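Long-range contacts in Ral guanine nucleotide dissociation stimulator-like 2 (Mus musculus, PDB 4JGW), which probably acts as a guanine nucleotide exchange factor for small G proteins and associates with the GTP-bound forms of Rap1A and H-Ras in vitro: residues A[19-24]-A[49-55]; A[60-64]-A[95-99]; A[141-145]-A[167-171]; A[192-198]-A[450-455]; A[304-308]-A[357-361]. All blocks are in the same frame, centred on the assembly; numbering follows the deposited sequence.

Contact 1. Residues A[19-24]-A[49-55]; sequences EEEDGA and RRLRAGT
Glu19 and Glu21 converge on the guanidinium of Arg49, but at different attitudes. Glu19 OE1 stands over one face of the group, 3.1 Å from Arg49 NH2, with the carboxylate plane turned 78° from the guanidinium plane; no N-H points at this oxygen, so charge alone pairs them. Glu21 OE2 approaches obliquely and lies closer, 2.7 Å from Arg49 NH2. The chain of Arg49 is extended from CG to NE, with CG anti to the backbone N (chi1 -177°), and this straight reach carries its charged end up to both acids. Trp17 holds the other oxygen of Glu19, and Phe26 of the intervening strand makes a cation-pi contact with Arg49.

Separately, the backbones meet at the far end. Thr55 N donates to Gly23 O (2.9 Å, N-H...O 159°), and Ala24 faces Gly54 as an antiparallel non-hydrogen-bonded pair. Ala24 CB packs on Leu51 CD1 at 4.1 Å.

Arg52 and Ala53 both face Thr25, a classic beta bulge; strand 46-54 then leads into REM (RasGEF N-terminal) helix 56-63, N-capped by Thr55 OG1 through Ala58 N. The Glu19-Glu21-Arg49 salt-bridge network thus spans strand 24-33, which lies between strands 11-21 and 46-54 in the antiparallel sheet.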
# COMPACT_ATOMS: atom_id res chain seq x y z
N GLU A 19 13.55 21.49 -21.79
CA GLU A 19 12.71 22.26 -22.70
C GLU A 19 11.49 22.81 -21.97
O GLU A 19 10.91 22.13 -21.11
CB GLU A 19 12.27 21.41 -23.89
CG GLU A 19 13.39 21.06 -24.86
CD GLU A 19 12.92 20.25 -26.06
OE1 GLU A 19 11.70 20.20 -26.32
OE2 GLU A 19 13.77 19.66 -26.75
N GLU A 20 11.10 24.03 -22.31
CA GLU A 20 9.95 24.69 -21.70
C GLU A 20 8.75 24.73 -22.64
O GLU A 20 8.91 24.95 -23.84
CB GLU A 20 10.31 26.12 -21.25
CG GLU A 20 11.47 26.23 -20.26
CD GLU A 20 11.15 25.68 -18.88
OE1 GLU A 20 9.96 25.65 -18.49
OE2 GLU A 20 12.10 25.28 -18.16
N GLU A 21 7.57 24.50 -22.09
CA GLU A 21 6.31 24.62 -22.84
C GLU A 21 5.33 25.51 -22.08
O GLU A 21 5.59 25.90 -20.94
CB GLU A 21 5.70 23.25 -23.13
CG GLU A 21 6.38 22.50 -24.27
CD GLU A 21 5.61 21.27 -24.75
OE1 GLU A 21 4.52 20.98 -24.22
OE2 GLU A 21 6.11 20.60 -25.68
N ASP A 22 4.20 25.83 -22.72
CA ASP A 22 3.19 26.75 -22.18
C ASP A 22 3.22 26.86 -20.65
O ASP A 22 3.55 27.92 -20.11
CB ASP A 22 1.79 26.36 -22.68
CG ASP A 22 0.71 27.36 -22.27
OD1 ASP A 22 1.01 28.57 -22.11
OD2 ASP A 22 -0.45 26.93 -22.10
N GLY A 23 2.88 25.77 -19.97
CA GLY A 23 2.89 25.74 -18.51
C GLY A 23 3.51 24.48 -17.94
O GLY A 23 3.02 23.93 -16.96
N ALA A 24 4.60 24.03 -18.56
CA ALA A 24 5.28 22.79 -18.16
C ALA A 24 6.77 22.79 -18.51
O ALA A 24 7.20 23.47 -19.44
CB ALA A 24 4.59 21.58 -18.79
N ARG A 49 11.10 12.02 -23.50
CA ARG A 49 10.76 13.39 -23.14
C ARG A 49 9.76 13.35 -21.99
O ARG A 49 8.57 13.13 -22.19
CB ARG A 49 10.21 14.15 -24.36
CG ARG A 49 9.90 15.62 -24.08
CD ARG A 49 9.40 16.35 -25.32
NE ARG A 49 9.11 17.75 -25.01
CZ ARG A 49 8.96 18.72 -25.90
NH1 ARG A 49 9.09 18.48 -27.20
NH2 ARG A 49 8.71 19.96 -25.48
N ARG A 50 10.27 13.56 -20.78
CA ARG A 50 9.47 13.37 -19.57
C ARG A 50 9.12 14.67 -18.87
O ARG A 50 10.00 15.51 -18.62
CB ARG A 50 10.18 12.42 -18.60
CG ARG A 50 10.57 11.08 -19.20
CD ARG A 50 10.92 10.08 -18.13
NE ARG A 50 11.38 8.81 -18.70
CZ ARG A 50 12.66 8.48 -18.87
NH1 ARG A 50 13.62 9.32 -18.51
NH2 ARG A 50 12.97 7.31 -19.39
N LEU A 51 7.84 14.84 -18.55
CA LEU A 51 7.37 16.01 -17.81
C LEU A 51 7.95 16.02 -16.40
O LEU A 51 7.86 15.02 -15.68
CB LEU A 51 5.84 16.08 -17.79
CG LEU A 51 5.18 17.38 -17.28
CD1 LEU A 51 3.82 17.61 -17.92
CD2 LEU A 51 5.08 17.42 -15.76
N ARG A 52 8.54 17.14 -16.02
CA ARG A 52 9.16 17.31 -14.70
C ARG A 52 8.27 18.10 -13.75
O ARG A 52 8.14 17.75 -12.58
CB ARG A 52 10.52 18.02 -14.85
CG ARG A 52 11.63 17.13 -15.37
CD ARG A 52 12.30 16.37 -14.23
NE ARG A 52 13.68 16.02 -14.55
CZ ARG A 52 14.72 16.83 -14.40
NH1 ARG A 52 14.55 18.07 -13.93
NH2 ARG A 52 15.94 16.42 -14.72
N ALA A 53 7.67 19.17 -14.27
CA ALA A 53 6.77 20.02 -13.51
C ALA A 53 5.85 20.77 -14.46
O ALA A 53 6.21 21.03 -15.60
CB ALA A 53 7.56 21.01 -12.66
N GLY A 54 4.65 21.09 -13.98
CA GLY A 54 3.69 21.84 -14.79
C GLY A 54 2.39 22.08 -14.07
O GLY A 54 2.13 21.51 -13.01
N THR A 55 1.56 22.95 -14.66
CA THR A 55 0.23 23.23 -14.12
C THR A 55 -0.66 22.01 -14.29
O THR A 55 -0.39 21.13 -15.12
CB THR A 55 -0.44 24.44 -14.83
OG1 THR A 55 -0.64 24.14 -16.21
CG2 THR A 55 0.41 25.70 -14.69

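Contact 2. Residues A[60-64]-A[95-99]; sequences VRHLL and LVADR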
# COMPACT_ATOMS: atom_id res chain seq x y z
N VAL A 60 -2.65 17.49 -17.87
CA VAL A 60 -3.72 16.87 -18.66
C VAL A 60 -3.41 16.89 -20.16
O VAL A 60 -3.74 15.94 -20.87
CB VAL A 60 -5.10 17.52 -18.35
CG1 VAL A 60 -6.18 17.03 -19.31
CG2 VAL A 60 -5.50 17.22 -16.90
N ARG A 61 -2.79 17.97 -20.64
CA ARG A 61 -2.34 18.06 -22.04
C ARG A 61 -1.33 16.96 -22.35
O ARG A 61 -1.44 16.29 -23.38
CB ARG A 61 -1.74 19.44 -22.35
CG ARG A 61 -2.76 20.56 -22.51
CD ARG A 61 -2.15 21.80 -23.18
NE ARG A 61 -1.18 22.49 -22.33
CZ ARG A 61 -1.49 23.45 -21.45
NH1 ARG A 61 -2.75 23.84 -21.28
NH2 ARG A 61 -0.53 24.01 -20.72
N HIS A 62 -0.37 16.78 -21.45
CA HIS A 62 0.64 15.73 -21.55
C HIS A 62 -0.01 14.34 -21.41
O HIS A 62 0.39 13.40 -22.09
CB HIS A 62 1.72 15.95 -20.50
CG HIS A 62 2.91 15.05 -20.63
ND1 HIS A 62 3.70 14.99 -21.76
CD2 HIS A 62 3.47 14.18 -19.74
CE1 HIS A 62 4.67 14.12 -21.58
NE2 HIS A 62 4.56 13.62 -20.36
N LEU A 63 -1.01 14.24 -20.54
CA LEU A 63 -1.77 13.00 -20.32
C LEU A 63 -2.41 12.50 -21.62
O LEU A 63 -2.37 11.30 -21.92
CB LEU A 63 -2.86 13.22 -19.27
CG LEU A 63 -3.25 12.17 -18.22
CD1 LEU A 63 -4.73 12.32 -17.87
CD2 LEU A 63 -2.94 10.73 -18.62
N LEU A 64 -2.99 13.42 -22.38
CA LEU A 64 -3.78 13.08 -23.56
C LEU A 64 -2.99 13.16 -24.87
O LEU A 64 -3.56 13.05 -25.95
CB LEU A 64 -5.06 13.92 -23.62
CG LEU A 64 -6.02 13.88 -22.42
CD1 LEU A 64 -7.29 14.65 -22.72
CD2 LEU A 64 -6.36 12.46 -21.99
N LEU A 95 -11.14 18.25 -16.17
CA LEU A 95 -10.08 18.83 -17.00
C LEU A 95 -9.79 17.99 -18.26
O LEU A 95 -9.36 18.53 -19.28
CB LEU A 95 -8.79 19.02 -16.19
CG LEU A 95 -8.85 20.07 -15.08
CD1 LEU A 95 -7.72 19.86 -14.11
CD2 LEU A 95 -8.84 21.49 -15.63
N VAL A 96 -10.04 16.69 -18.17
CA VAL A 96 -9.98 15.80 -19.33
C VAL A 96 -11.11 16.16 -20.29
O VAL A 96 -10.90 16.30 -21.49
CB VAL A 96 -10.02 14.30 -18.93
CG1 VAL A 96 -10.25 13.41 -20.14
CG2 VAL A 96 -8.74 13.90 -18.21
N ALA A 97 -12.32 16.30 -19.73
CA ALA A 97 -13.49 16.73 -20.50
C ALA A 97 -13.32 18.14 -21.06
O ALA A 97 -13.79 18.43 -22.16
CB ALA A 97 -14.75 16.64 -19.65
N ASP A 98 -12.65 19.01 -20.30
CA ASP A 98 -12.29 20.35 -20.77
C ASP A 98 -11.41 20.29 -22.02
O ASP A 98 -11.71 20.94 -23.02
CB ASP A 98 -11.56 21.14 -19.67
CG ASP A 98 -12.51 21.76 -18.66
OD1 ASP A 98 -13.74 21.61 -18.81
OD2 ASP A 98 -12.01 22.40 -17.71
N ARG A 99 -10.33 19.51 -21.93
CA ARG A 99 -9.36 19.37 -23.01
C ARG A 99 -9.98 18.83 -24.29
O ARG A 99 -9.64 19.27 -25.39
CB ARG A 99 -8.17 18.51 -22.55
CG ARG A 99 -7.10 18.23 -23.61
CD ARG A 99 -6.39 19.50 -24.08
NE ARG A 99 -5.46 19.21 -25.18
CZ ARG A 99 -4.82 20.13 -25.90
NH1 ARG A 99 -5.00 21.42 -25.66
NH2 ARG A 99 -4.00 19.75 -26.87
O HOH W 1 -3.35 16.95 -25.38
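One face of the Arg99 guanidinium is roofed by the aliphatic part of Arg61: Arg61 CG sits 3.8 Å above the plane, offset toward the rim, and Arg61 CD is 3.8 Å from Arg99 NH1. The two side chains cross at about a right angle and their guanidinium planes are 68° apart, so methylenes meet the flat group while the two charged ends stay separate, with Arg61 NE 5.2 Å from Arg99 NH1. A water ties the pair together, giving a hydrogen bond to Arg61 O and accepting a weak one from Arg99 NE.

The stem of Arg99 is apolar in its contacts. With CG anti to the backbone N (chi1 177°) and a bend at chi2 (64°), the chain runs past Leu64 in the opposite direction, bringing Arg99 CG within 3.7 Å of Leu64 CD1. Beside it, Val60 spreads its two methyls over the neighbouring helix: Val60 CG2 touches Leu95 CB at 3.8 Å, and Val60 CG1 lies over Leu95 O and against Val96 CG2. Val96 in turn meets Leu64 through CG1, while its CG2 just reaches Leu63 CD1.

Leu63 and Leu64 also pack on helix 108-128, and Asp98 pairs with Arg143. This is helix-to-helix packing, consistent with the all-helical core of a REM domain, where helix 56-63 lies against helix 89-101.

Contact 3. Residues A[141-145]-A[167-171]; sequences LDRLE and IRNLR
Arg171 and Glu145 form a salt bridge that is also a hydrogen bond: Arg171 NH2 donates to Glu145 OE2 at 3.2 Å with an N-H...O angle of 146°. The oxygen lies at the edge of the guanidinium, near its plane, and is met on its syn side, though NH2 stands somewhat out of the carboxylate plane. The two planes are tilted only modestly against each other (22°), although the side chains cross at about a right angle. For Glu145 this places CG between the backbone N and the carbonyl carbon before the chain extends. Arg171 reaches in with an extended chain from an exposed position.

Just beneath the bridge, Glu145 OE1 rests against a methyl, Ile167 CG2, at 3.4 Å. The underlying geometry is an antiparallel helix pair: the local axes run at 169° to one another and approach to 11.3 Å, joining helix 138-151 to helix 164-172 in the N-terminal Ras-GEF (REM) region.

Farther inward the packing turns mainly apolar. Leu141 divides its two methyls between Ile167 and Leu170, with CD2 4.2 Å from Ile167 CG2 and CD1 touching Leu170 CB and lying 3.4 Å from Leu170 O. Leu144 crosses Leu170 at about a right angle, its CD2 meeting Leu170 CD1. Behind them Leu122 and Leu126 of helix 108-128 continue the buried layer, with Leu144 also touching Phe93 and Leu100 of helix 89-101.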
# COMPACT_ATOMS: atom_id res chain seq x y z
N LEU A 141 -19.22 12.70 -16.32
CA LEU A 141 -19.57 11.55 -17.16
C LEU A 141 -20.49 11.97 -18.30
O LEU A 141 -20.28 11.60 -19.45
CB LEU A 141 -20.23 10.45 -16.32
CG LEU A 141 -19.98 8.97 -16.64
CD1 LEU A 141 -20.52 8.09 -15.52
CD2 LEU A 141 -20.57 8.54 -17.98
N ASP A 142 -21.52 12.76 -17.96
CA ASP A 142 -22.45 13.32 -18.94
C ASP A 142 -21.72 14.26 -19.89
O ASP A 142 -22.03 14.33 -21.08
CB ASP A 142 -23.60 14.06 -18.25
CG ASP A 142 -24.37 13.19 -17.27
OD1 ASP A 142 -24.38 11.95 -17.43
OD2 ASP A 142 -24.99 13.75 -16.34
N ARG A 143 -20.75 14.99 -19.34
CA ARG A 143 -19.88 15.88 -20.10
C ARG A 143 -19.06 15.10 -21.14
O ARG A 143 -18.80 15.60 -22.23
CB ARG A 143 -18.94 16.60 -19.14
CG ARG A 143 -18.67 18.06 -19.43
CD ARG A 143 -17.66 18.60 -18.44
NE ARG A 143 -17.40 20.02 -18.62
CZ ARG A 143 -16.52 20.72 -17.90
NH1 ARG A 143 -15.81 20.13 -16.95
NH2 ARG A 143 -16.35 22.02 -18.14
N LEU A 144 -18.67 13.88 -20.78
CA LEU A 144 -17.88 13.02 -21.66
C LEU A 144 -18.71 12.37 -22.77
O LEU A 144 -18.35 12.44 -23.94
CB LEU A 144 -17.13 11.95 -20.86
CG LEU A 144 -16.38 10.85 -21.63
CD1 LEU A 144 -15.16 11.40 -22.36
CD2 LEU A 144 -15.98 9.72 -20.69
N GLU A 145 -19.82 11.73 -22.39
CA GLU A 145 -20.62 10.97 -23.35
C GLU A 145 -21.42 11.85 -24.31
O GLU A 145 -21.77 11.40 -25.41
CB GLU A 145 -21.49 9.91 -22.65
CG GLU A 145 -22.85 10.37 -22.15
CD GLU A 145 -23.73 9.21 -21.71
OE1 GLU A 145 -23.43 8.58 -20.67
OE2 GLU A 145 -24.73 8.92 -22.41
N ILE A 167 -18.15 3.78 -21.36
CA ILE A 167 -19.28 4.52 -20.81
C ILE A 167 -20.14 3.61 -19.94
O ILE A 167 -20.50 3.98 -18.82
CB ILE A 167 -20.15 5.18 -21.93
CG1 ILE A 167 -19.27 6.03 -22.86
CG2 ILE A 167 -21.26 6.04 -21.32
CD1 ILE A 167 -19.86 6.24 -24.24
N ARG A 168 -20.44 2.42 -20.45
CA ARG A 168 -21.21 1.40 -19.72
C ARG A 168 -20.55 1.03 -18.39
O ARG A 168 -21.22 0.94 -17.36
CB ARG A 168 -21.41 0.16 -20.58
CG ARG A 168 -22.14 -0.99 -19.90
CD ARG A 168 -22.37 -2.16 -20.85
NE ARG A 168 -21.12 -2.80 -21.27
CZ ARG A 168 -20.61 -3.90 -20.73
NH1 ARG A 168 -21.23 -4.52 -19.73
NH2 ARG A 168 -19.46 -4.40 -21.19
N ASN A 169 -19.23 0.83 -18.42
CA ASN A 169 -18.46 0.50 -17.23
C ASN A 169 -18.38 1.66 -16.23
O ASN A 169 -18.36 1.45 -15.02
CB ASN A 169 -17.06 0.02 -17.60
CG ASN A 169 -17.06 -1.36 -18.25
OD1 ASN A 169 -17.76 -2.27 -17.79
ND2 ASN A 169 -16.27 -1.53 -19.30
N LEU A 170 -18.34 2.89 -16.75
CA LEU A 170 -18.34 4.09 -15.92
C LEU A 170 -19.72 4.39 -15.34
O LEU A 170 -19.83 5.00 -14.27
CB LEU A 170 -17.82 5.31 -16.70
CG LEU A 170 -16.31 5.43 -16.98
CD1 LEU A 170 -16.05 6.45 -18.07
CD2 LEU A 170 -15.52 5.77 -15.72
N ARG A 171 -20.77 3.96 -16.05
CA ARG A 171 -22.15 4.11 -15.59
C ARG A 171 -22.42 3.27 -14.34
O ARG A 171 -23.05 3.74 -13.39
CB ARG A 171 -23.14 3.71 -16.69
CG ARG A 171 -23.36 4.76 -17.77
CD ARG A 171 -24.26 4.21 -18.87
NE ARG A 171 -24.39 5.12 -20.00
CZ ARG A 171 -25.08 4.86 -21.11
NH1 ARG A 171 -25.70 3.69 -21.25
NH2 ARG A 171 -25.14 5.76 -22.08

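Contact 4. Residues A[192-198]-A[450-455]; sequences PADPTDV and WLQGLQ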
# COMPACT_ATOMS: atom_id res chain seq x y z
N PRO A 192 -16.69 -13.56 26.05
CA PRO A 192 -15.36 -13.24 25.54
C PRO A 192 -14.41 -14.45 25.55
O PRO A 192 -14.38 -15.21 26.52
CB PRO A 192 -14.85 -12.17 26.51
CG PRO A 192 -15.76 -12.24 27.70
CD PRO A 192 -17.08 -12.65 27.14
N ALA A 193 -13.66 -14.61 24.46
CA ALA A 193 -12.75 -15.73 24.30
C ALA A 193 -11.59 -15.66 25.29
O ALA A 193 -11.10 -14.57 25.60
CB ALA A 193 -12.22 -15.80 22.88
N ASP A 194 -11.17 -16.82 25.79
CA ASP A 194 -10.00 -16.94 26.65
C ASP A 194 -8.76 -16.68 25.79
O ASP A 194 -8.49 -17.44 24.86
CB ASP A 194 -9.96 -18.33 27.29
CG ASP A 194 -8.83 -18.49 28.31
OD1 ASP A 194 -7.88 -17.68 28.33
OD2 ASP A 194 -8.90 -19.46 29.10
N PRO A 195 -8.02 -15.60 26.10
CA PRO A 195 -6.82 -15.28 25.32
C PRO A 195 -5.74 -16.36 25.41
O PRO A 195 -4.99 -16.55 24.45
CB PRO A 195 -6.33 -13.96 25.94
CG PRO A 195 -6.95 -13.92 27.30
CD PRO A 195 -8.26 -14.61 27.16
N THR A 196 -5.68 -17.07 26.54
CA THR A 196 -4.70 -18.14 26.75
C THR A 196 -5.00 -19.41 25.93
O THR A 196 -4.21 -20.35 25.92
CB THR A 196 -4.53 -18.50 28.25
OG1 THR A 196 -5.69 -19.21 28.72
CG2 THR A 196 -4.31 -17.25 29.10
N ASP A 197 -6.14 -19.42 25.24
CA ASP A 197 -6.53 -20.54 24.37
C ASP A 197 -5.72 -20.63 23.08
O ASP A 197 -5.93 -21.53 22.27
CB ASP A 197 -8.03 -20.51 24.05
CG ASP A 197 -8.88 -21.20 25.10
OD1 ASP A 197 -8.32 -21.88 25.99
OD2 ASP A 197 -10.12 -21.07 25.02
N VAL A 198 -4.78 -19.70 22.90
CA VAL A 198 -3.81 -19.77 21.80
C VAL A 198 -3.06 -21.11 21.85
O VAL A 198 -2.64 -21.63 20.82
CB VAL A 198 -2.83 -18.56 21.82
CG1 VAL A 198 -1.98 -18.55 23.09
CG2 VAL A 198 -1.94 -18.55 20.58
N TRP A 450 -12.34 -17.85 17.68
CA TRP A 450 -11.52 -17.48 18.83
C TRP A 450 -10.92 -16.08 18.66
O TRP A 450 -10.94 -15.27 19.59
CB TRP A 450 -10.41 -18.51 19.07
CG TRP A 450 -9.39 -18.08 20.09
CD1 TRP A 450 -9.54 -18.05 21.44
CD2 TRP A 450 -8.06 -17.62 19.82
NE1 TRP A 450 -8.39 -17.59 22.04
CE2 TRP A 450 -7.46 -17.32 21.07
CE3 TRP A 450 -7.31 -17.43 18.65
CZ2 TRP A 450 -6.15 -16.85 21.18
CZ3 TRP A 450 -6.00 -16.96 18.76
CH2 TRP A 450 -5.44 -16.67 20.02
N LEU A 451 -10.39 -15.80 17.47
CA LEU A 451 -9.83 -14.48 17.14
C LEU A 451 -10.85 -13.36 17.24
O LEU A 451 -10.52 -12.25 17.66
CB LEU A 451 -9.20 -14.50 15.74
CG LEU A 451 -7.85 -15.22 15.58
CD1 LEU A 451 -7.61 -15.57 14.12
CD2 LEU A 451 -6.71 -14.37 16.12
N GLN A 452 -12.09 -13.65 16.86
CA GLN A 452 -13.20 -12.70 16.92
C GLN A 452 -13.65 -12.40 18.35
O GLN A 452 -14.11 -11.29 18.64
CB GLN A 452 -14.38 -13.21 16.09
CG GLN A 452 -14.16 -13.16 14.58
CD GLN A 452 -15.03 -14.14 13.81
OE1 GLN A 452 -15.69 -15.01 14.39
NE2 GLN A 452 -15.02 -14.02 12.48
N GLY A 453 -13.52 -13.38 19.23
CA GLY A 453 -13.94 -13.24 20.63
C GLY A 453 -12.92 -12.55 21.52
O GLY A 453 -13.21 -12.22 22.67
N LEU A 454 -11.72 -12.34 20.98
CA LEU A 454 -10.63 -11.69 21.69
C LEU A 454 -10.91 -10.22 21.99
O LEU A 454 -11.29 -9.46 21.10
CB LEU A 454 -9.32 -11.83 20.90
CG LEU A 454 -8.28 -12.89 21.27
CD1 LEU A 454 -8.86 -14.11 21.99
CD2 LEU A 454 -7.52 -13.33 20.03
N GLN A 455 -10.73 -9.85 23.26
CA GLN A 455 -10.90 -8.47 23.69
C GLN A 455 -9.56 -7.95 24.24
O GLN A 455 -9.27 -8.10 25.43
CB GLN A 455 -12.01 -8.35 24.74
CG GLN A 455 -13.41 -8.64 24.18
CD GLN A 455 -14.49 -8.76 25.25
OE1 GLN A 455 -15.61 -9.19 24.96
NE2 GLN A 455 -14.16 -8.39 26.48
O HOH W 2 -10.39 -11.68 25.31
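Two direct hydrogen bonds join Ala193 and Asp194 to the end of helix 445-453. Trp450 NE1 donates to Asp194 O at 2.8 Å, nearly straight at 164°, with the oxygen lying exactly in the indole plane. Asp194 O also accepts from Asp197 N, which comes from the opposite face of the carbonyl plane, so two donors grip this one atom. The second bond runs from Ala193 N to Gly453 O (3.0 Å), the donor standing well above the carbonyl plane. A water then links Ala193 O to Gln455 N.

Among the polar bonds within 192-198, Asp194 OD1 accepts from both Thr196 N and Thr196 OG1, on one face of the carboxylate; the first of these defines an Asx turn. Arg280 adds a salt bridge to the same oxygen.

The packing centres on the Trp450 ring, turned toward the loop with CG anti to the backbone N (chi1 171°). Asp197 C lies over one face, and Leu454 CD1 lies 3.4 Å above the opposite one, both offset toward the rim. Pro195 O joins Asp194 O at the edge. Val198 CB touches Trp450 CH2 at 3.7 Å, and Ala193 CB touches both Trp450 CD1 (3.8 Å) and Leu454 CD1 (3.9 Å). Outermost, Pro192 CB leans on Gln455 OE1 at 3.4 Å, while Gln455 NE2 bonds to Ser269 O.

A tryptophan whose N-H edge meets the Asx turn and the start of the 3-10 segment thus fastens the approach to helix 203-219 onto the C-terminal part of the Ras-GEF (CDC25-homology) region.

Contact 5. Residues A[304-308]-A[357-361]; sequences LRNFS and RELLT. Unlike the reference sequence in segment 357-361: Thr361 (reference Met).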
# COMPACT_ATOMS: atom_id res chain seq x y z
N LEU A 304 5.67 -18.46 6.26
CA LEU A 304 4.61 -18.12 5.31
C LEU A 304 4.84 -16.76 4.65
O LEU A 304 4.05 -16.33 3.81
CB LEU A 304 3.25 -18.13 6.01
CG LEU A 304 2.63 -19.48 6.39
CD1 LEU A 304 1.44 -19.26 7.30
CD2 LEU A 304 2.23 -20.29 5.16
N ARG A 305 5.93 -16.09 5.05
CA ARG A 305 6.28 -14.75 4.55
C ARG A 305 5.23 -13.68 4.91
O ARG A 305 5.03 -12.72 4.16
CB ARG A 305 6.57 -14.76 3.05
CG ARG A 305 7.80 -15.57 2.64
CD ARG A 305 8.14 -15.36 1.17
NE ARG A 305 8.49 -13.96 0.89
CZ ARG A 305 8.75 -13.47 -0.33
NH1 ARG A 305 8.69 -14.26 -1.40
NH2 ARG A 305 9.06 -12.19 -0.46
N ASN A 306 4.56 -13.87 6.05
CA ASN A 306 3.65 -12.87 6.58
C ASN A 306 4.41 -12.00 7.58
O ASN A 306 4.35 -12.22 8.79
CB ASN A 306 2.42 -13.53 7.22
CG ASN A 306 1.44 -12.52 7.80
OD1 ASN A 306 1.57 -11.30 7.62
ND2 ASN A 306 0.43 -13.02 8.50
N PHE A 307 5.13 -11.01 7.05
CA PHE A 307 5.97 -10.15 7.87
C PHE A 307 5.16 -9.13 8.67
O PHE A 307 5.67 -8.53 9.62
CB PHE A 307 7.05 -9.47 7.02
CG PHE A 307 7.98 -10.44 6.35
CD1 PHE A 307 7.80 -10.79 5.02
CD2 PHE A 307 9.04 -11.00 7.06
CE1 PHE A 307 8.65 -11.70 4.39
CE2 PHE A 307 9.90 -11.91 6.44
CZ PHE A 307 9.71 -12.26 5.11
N SER A 308 3.89 -8.94 8.29
CA SER A 308 2.98 -8.09 9.04
C SER A 308 2.70 -8.67 10.44
O SER A 308 2.84 -7.96 11.44
CB SER A 308 1.67 -7.90 8.28
OG SER A 308 0.80 -7.02 8.98
N ARG A 357 13.42 -5.47 4.58
CA ARG A 357 13.31 -4.87 3.25
C ARG A 357 13.93 -5.75 2.16
O ARG A 357 13.41 -5.81 1.04
CB ARG A 357 13.95 -3.48 3.24
N GLU A 358 15.02 -6.43 2.51
CA GLU A 358 15.71 -7.33 1.59
C GLU A 358 14.95 -8.64 1.37
O GLU A 358 15.06 -9.25 0.30
CB GLU A 358 17.12 -7.62 2.10
N LEU A 359 14.18 -9.06 2.37
CA LEU A 359 13.38 -10.28 2.30
C LEU A 359 12.16 -10.13 1.38
O LEU A 359 11.63 -11.13 0.88
CB LEU A 359 12.93 -10.72 3.70
CG LEU A 359 13.98 -11.38 4.61
CD1 LEU A 359 13.58 -11.25 6.07
CD2 LEU A 359 14.22 -12.84 4.23
N LEU A 360 11.73 -8.89 1.16
CA LEU A 360 10.63 -8.59 0.24
C LEU A 360 11.14 -8.48 -1.20
O LEU A 360 11.20 -7.39 -1.77
CB LEU A 360 9.92 -7.29 0.66
CG LEU A 360 9.22 -7.22 2.02
CD1 LEU A 360 8.91 -5.77 2.37
CD2 LEU A 360 7.96 -8.07 2.06
N THR A 361 11.52 -9.63 -1.76
CA THR A 361 12.03 -9.70 -3.13
C THR A 361 11.50 -10.95 -3.82
O THR A 361 10.30 -11.24 -3.79
CB THR A 361 13.57 -9.68 -3.19
OG1 THR A 361 14.08 -8.63 -2.35
CG2 THR A 361 14.07 -9.46 -4.62
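Arg305 sends its guanidinium to the backbone of 359-361 from a residue with positive phi (62°), the Schellman motif that ends helix 284-303. Its chain leaves with CG beside the backbone N and bends at chi3 (63°), which brings the flat group up to two carbonyls. Thr361 O lies at the guanidinium edge, in its plane, 3.7 Å from Arg305 NH2; Leu359 O approaches the same nitrogen obliquely at 3.1 Å. The charge has a firmer partner outside, since Arg305 NH1 forms a salt bridge with Glu435.

Asn306 follows as the N-cap of helix 307-318, its OD1 accepting from Ser309 N, while its ND2 is held by Asp214 and Thr211 of helix 203-219.

Phe307, in the first turn of that helix, supplies the apolar half of the contact. Its ring is met obliquely by two leucines: Phe307 CE2 touches Leu359 CD1 at 3.8 Å, the side chains crossing at about a right angle, and Phe307 CD1 lies 4.0 Å from Leu360 CD2, where the two slide past each other in opposite directions. Phe307 CZ also rests on Leu359 CB.

Leu360 is the centre of an inverse gamma turn, and its carbonyl is bound by Arg431. The contact thus lays a surface loop over a Schellman-to-N-cap junction between two consecutive helices of the CDC25-homology (RasGEF) domain.

How the contacts relate
From the N terminus, contact 1 closes the loop that runs out along strand 24-33 and back along 46-54, joining strand 11-21 and the turn after it to strand 46-54. Helix 56-63 follows directly, and contact 2 closes the next loop by setting it against helix 89-101; the two contacts touch. Contact 3 closes a third loop in series, its helix 138-151 bound to contact 2 by Arg143 and Asp98. Contact 4 closes a far longer loop, joining the approach to helix 203-219 to the end of helix 445-453. Nested inside it, contact 5 ties the junction of helices 284-303 and 307-318 to the loop after helix 334-344. Contacts 1 and 4 lie on opposite sides of the chain's centre.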